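Local coordinates for acyl-[acyl-carrier-protein]--UDP-N-acetylglucosamine O-acyltransferase (Acinetobacter baumannii, PDB 4E6U) that probably catalyses transfer of a hydroxyacyl chain from acyl carrier protein to UDP-N-acetylglucosamine, the first step of lipid A synthesis, at residues V141-A144 with G145-I149; V153-G156 with G157-I161. All blocks are in the same frame, centred on the assembly; numbering follows the deposited sequence. Where two conformers were deposited one is given.

Interaction 1: V141-A144 with G145-I149. With EDO (1,2-ethanediol), chain L.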
loop_
_atom_site.group_PDB
_atom_site.type_symbol
_atom_site.label_atom_id
_atom_site.label_comp_id
_atom_site.label_asym_id
_atom_site.label_seq_id
_atom_site.Cartn_x
_atom_site.Cartn_y
_atom_site.Cartn_z
ATOM N N VAL A 141 4.932 -4.056 1.543
ATOM C CA VAL A 141 4.855 -5.521 1.460
ATOM C C VAL A 141 3.824 -6.050 2.456
ATOM O O VAL A 141 3.816 -5.636 3.626
ATOM C CB VAL A 141 6.235 -6.147 1.658
ATOM C CG1 VAL A 141 6.112 -7.651 1.946
ATOM C CG2 VAL A 141 7.084 -5.909 0.432
ATOM N N GLY A 142 2.946 -6.922 1.994
ATOM C CA GLY A 142 1.956 -7.549 2.857
ATOM C C GLY A 142 2.240 -9.021 2.998
ATOM O O GLY A 142 2.186 -9.756 2.011
ATOM N N VAL A 143 2.541 -9.453 4.206
ATOM C CA VAL A 143 2.792 -10.864 4.477
ATOM C C VAL A 143 1.589 -11.383 5.256
ATOM O O VAL A 143 1.337 -10.969 6.390
ATOM C CB VAL A 143 4.079 -11.055 5.267
ATOM C CG1 VAL A 143 4.405 -12.548 5.394
ATOM C CG2 VAL A 143 5.241 -10.295 4.625
ATOM N N ALA A 144 0.826 -12.287 4.644
ATOM C CA ALA A 144 -0.409 -12.769 5.245
ATOM C C ALA A 144 -0.153 -13.843 6.311
ATOM O O ALA A 144 0.987 -14.179 6.627
ATOM C CB ALA A 144 -1.377 -13.262 4.155
ATOM N N GLY A 145 -1.239 -14.354 6.874
ATOM C CA GLY A 145 -1.135 -15.220 8.043
ATOM C C GLY A 145 -0.336 -16.493 7.858
ATOM O O GLY A 145 -0.403 -17.134 6.813
ATOM N N HIS A 146 0.392 -16.883 8.898
ATOM C CA HIS A 146 1.083 -18.187 8.952
ATOM C C HIS A 146 2.174 -18.358 7.907
ATOM O O HIS A 146 2.579 -19.481 7.608
ATOM C CB HIS A 146 0.097 -19.390 8.830
ATOM C CG HIS A 146 -1.179 -19.232 9.601
ATOM N ND1 HIS A 146 -1.328 -19.680 10.897
ATOM C CD2 HIS A 146 -2.380 -18.720 9.241
ATOM C CE1 HIS A 146 -2.561 -19.436 11.307
ATOM N NE2 HIS A 146 -3.219 -18.850 10.324
ATOM N N VAL A 147 2.665 -17.261 7.340
ATOM C CA VAL A 147 3.742 -17.334 6.365
ATOM C C VAL A 147 5.083 -17.545 7.056
ATOM O O VAL A 147 5.370 -16.926 8.100
ATOM C CB VAL A 147 3.780 -16.044 5.469
ATOM C CG1 VAL A 147 5.054 -15.955 4.632
ATOM C CG2 VAL A 147 2.564 -16.001 4.569
ATOM N N HIS A 148 5.917 -18.417 6.497
ATOM C CA HIS A 148 7.252 -18.634 7.031
ATOM C C HIS A 148 8.281 -18.123 6.039
ATOM O O HIS A 148 8.294 -18.550 4.883
ATOM C CB HIS A 148 7.485 -20.124 7.358
ATOM C CG HIS A 148 6.580 -20.666 8.425
ATOM N ND1 HIS A 148 6.583 -21.998 8.794
ATOM C CD2 HIS A 148 5.645 -20.069 9.206
ATOM C CE1 HIS A 148 5.681 -22.195 9.739
ATOM N NE2 HIS A 148 5.100 -21.039 10.012
ATOM N N ILE A 149 9.120 -17.192 6.489
ATOM C CA ILE A 149 10.195 -16.597 5.700
ATOM C C ILE A 149 11.517 -17.003 6.346
ATOM O O ILE A 149 11.680 -16.920 7.574
ATOM C CB ILE A 149 10.075 -15.048 5.642
ATOM C CG1 ILE A 149 8.626 -14.580 5.382
ATOM C CG2 ILE A 149 11.098 -14.463 4.676
ATOM C CD1 ILE A 149 8.263 -14.348 3.920
HETATM C C1 EDO L . 11.470 -20.832 8.532
HETATM O O1 EDO L . 12.095 -20.595 7.261
HETATM C C2 EDO L . 11.184 -19.510 9.241
HETATM O O2 EDO L . 12.401 -18.770 9.430
#
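Val143 and Val147 meet on the inside of a corner of the left-handed parallel beta-helix. The two side chains cross at about a right angle. Each uses its CG1 methyl, and Val143 CG1 lies 3.6 Å from Val147 CG1. In both residues CG1 stands opposite the backbone N (chi1 -173° in Val143, 168° in Val147), and this brings the two methyls together. The other branch of Val147, CG2, packs 3.2 Å from Ala144 O. That carbonyl begins a type II beta turn from Ala144 to Val147. His146 takes the third position of the turn with positive phi (64°), and its side chain leaves the corner, away from the valines. There its ND1 is hydrogen-bonded to Asp107, and its ring stacks on Phe164 and meets His127 edge-to-face. At the far end, Ile149 O accepts a 2.7 Å hydrogen bond from O2 of a 1,2-ethanediol, probably a crystallisation additive. The corner joins strand 142-143 to strand 148-149, which belong to different faces of the helix. Val143 and Val147 both touch Cys129 in the preceding coil, while Val147 and Ile149 pack on Ile161 of strand 160-161 in the following one.

Interaction 2: V153-G156 with G157-I161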
loop_
_atom_site.group_PDB
_atom_site.type_symbol
_atom_site.label_atom_id
_atom_site.label_comp_id
_atom_site.label_asym_id
_atom_site.label_seq_id
_atom_site.Cartn_x
_atom_site.Cartn_y
_atom_site.Cartn_z
ATOM N N VAL A 153 16.293 -13.163 2.588
ATOM C CA VAL A 153 15.265 -13.016 1.562
ATOM C C VAL A 153 15.062 -11.531 1.243
ATOM O O VAL A 153 15.173 -10.685 2.141
ATOM C CB VAL A 153 13.932 -13.610 2.057
ATOM C CG1 VAL A 153 12.815 -13.418 1.034
ATOM C CG2 VAL A 153 14.118 -15.107 2.406
ATOM N N ILE A 154 14.778 -11.213 -0.012
ATOM C CA ILE A 154 14.432 -9.838 -0.379
ATOM C C ILE A 154 13.063 -9.892 -1.006
ATOM O O ILE A 154 12.830 -10.651 -1.961
ATOM C CB ILE A 154 15.437 -9.210 -1.351
ATOM C CG1 ILE A 154 16.828 -9.165 -0.710
ATOM C CG2 ILE A 154 14.970 -7.804 -1.816
ATOM C CD1 ILE A 154 17.940 -8.692 -1.627
ATOM N N VAL A 155 12.143 -9.100 -0.462
ATOM C CA VAL A 155 10.796 -9.004 -1.008
ATOM C C VAL A 155 10.597 -7.613 -1.590
ATOM O O VAL A 155 10.626 -6.611 -0.871
ATOM C CB VAL A 155 9.712 -9.306 0.034
ATOM C CG1 VAL A 155 8.323 -9.337 -0.630
ATOM C CG2 VAL A 155 10.011 -10.628 0.776
ATOM N N GLY A 156 10.418 -7.540 -2.903
ATOM C CA GLY A 156 10.279 -6.260 -3.586
ATOM C C GLY A 156 8.994 -5.532 -3.226
ATOM O O GLY A 156 8.011 -6.120 -2.786
ATOM N N GLY A 157 9.018 -4.226 -3.444
ATOM C CA GLY A 157 7.956 -3.351 -2.966
ATOM C C GLY A 157 6.597 -3.680 -3.526
ATOM O O GLY A 157 6.462 -4.095 -4.688
ATOM N N ASN A 158 5.585 -3.485 -2.701
ATOM C CA ASN A 158 4.201 -3.639 -3.092
ATOM C C ASN A 158 3.840 -5.081 -3.478
ATOM O O ASN A 158 2.947 -5.328 -4.299
ATOM C CB ASN A 158 3.832 -2.667 -4.215
ATOM C CG ASN A 158 2.356 -2.453 -4.292
ATOM O OD1 ASN A 158 1.653 -2.595 -3.293
ATOM N ND2 ASN A 158 1.863 -2.130 -5.484
ATOM N N SER A 159 4.575 -6.026 -2.909
ATOM C CA SER A 159 4.268 -7.437 -3.105
ATOM C C SER A 159 3.388 -7.951 -1.979
ATOM O O SER A 159 3.357 -7.372 -0.875
ATOM C CB SER A 159 5.538 -8.273 -3.194
ATOM O OG SER A 159 6.301 -7.899 -4.333
ATOM N N GLY A 160 2.655 -9.021 -2.269
ATOM C CA GLY A 160 1.819 -9.711 -1.295
ATOM C C GLY A 160 2.158 -11.180 -1.266
ATOM O O GLY A 160 2.362 -11.807 -2.316
ATOM N N ILE A 161 2.204 -11.740 -0.067
ATOM C CA ILE A 161 2.455 -13.161 0.116
ATOM C C ILE A 161 1.245 -13.788 0.779
ATOM O O ILE A 161 0.888 -13.437 1.890
ATOM C CB ILE A 161 3.716 -13.399 0.933
ATOM C CG1 ILE A 161 4.895 -12.663 0.284
ATOM C CG2 ILE A 161 3.991 -14.923 1.047
ATOM C CD1 ILE A 161 6.140 -12.637 1.114
#
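Gly156 and Ser159 meet at a corner of the left-handed parallel beta-helix, with Val155 on the inner side of the bend. Gly156, Val155 and Gly157 are the residues most enclosed by the contact. A type II beta turn runs from Gly156 to Ser159 and links strand 154-155 to strand 160-161. Gly156 supplies the acceptor on which the turn closes. Ser159 N reaches Gly156 O in a weak hydrogen bond of 3.4 Å, with an N-H...O angle of 129°. The serine hydroxyl comes to the same carbonyl. Its chi1 of -64° sets OG beside the backbone N, which places hydroxyl and N-H near the same oxygen. OG also pairs with Ser177 N and, weakly, with Gly174 O of the next coil. Val155 packs its CG1 methyl against Ser159 CB at 3.9 Å and more loosely against Ile161 CD1 at 4.3 Å. The same three side chains touch Ile173 of strand 172-173, which extends the apolar interior into the next coil. Gly157 is the second residue of the turn. Asn158 follows with positive phi (64°) and points outward, away from the bend. Its amide forms weak hydrogen bonds with Asn158 of each of the two neighbouring subunits, so the turn lies at the trimer interface. Ser159 OG lies 2.9 Å from Gly156 O, the carbonyl that its own backbone N also approaches.

Overall arrangement
Interactions 1 and 2 are two corners of one coil of the beta-helix, with a further bend between strands 148-149 and 154-155 separating them. Their centres are about 10 Å apart. Strands 142-143 and 160-161 are neighbours in one parallel sheet, where Gly142 probably pairs through its backbone with Ser159 and Ile161. Val141 also packs on Val155 and Gly156. Interaction 1 is the more buried and is held by valine methyls. Interaction 2 is partly buried and combines a serine hydroxyl at a backbone carbonyl with looser apolar contacts. The outward residues differ too. His146 has partners within its own chain, whereas Asn158 reaches the other two subunits.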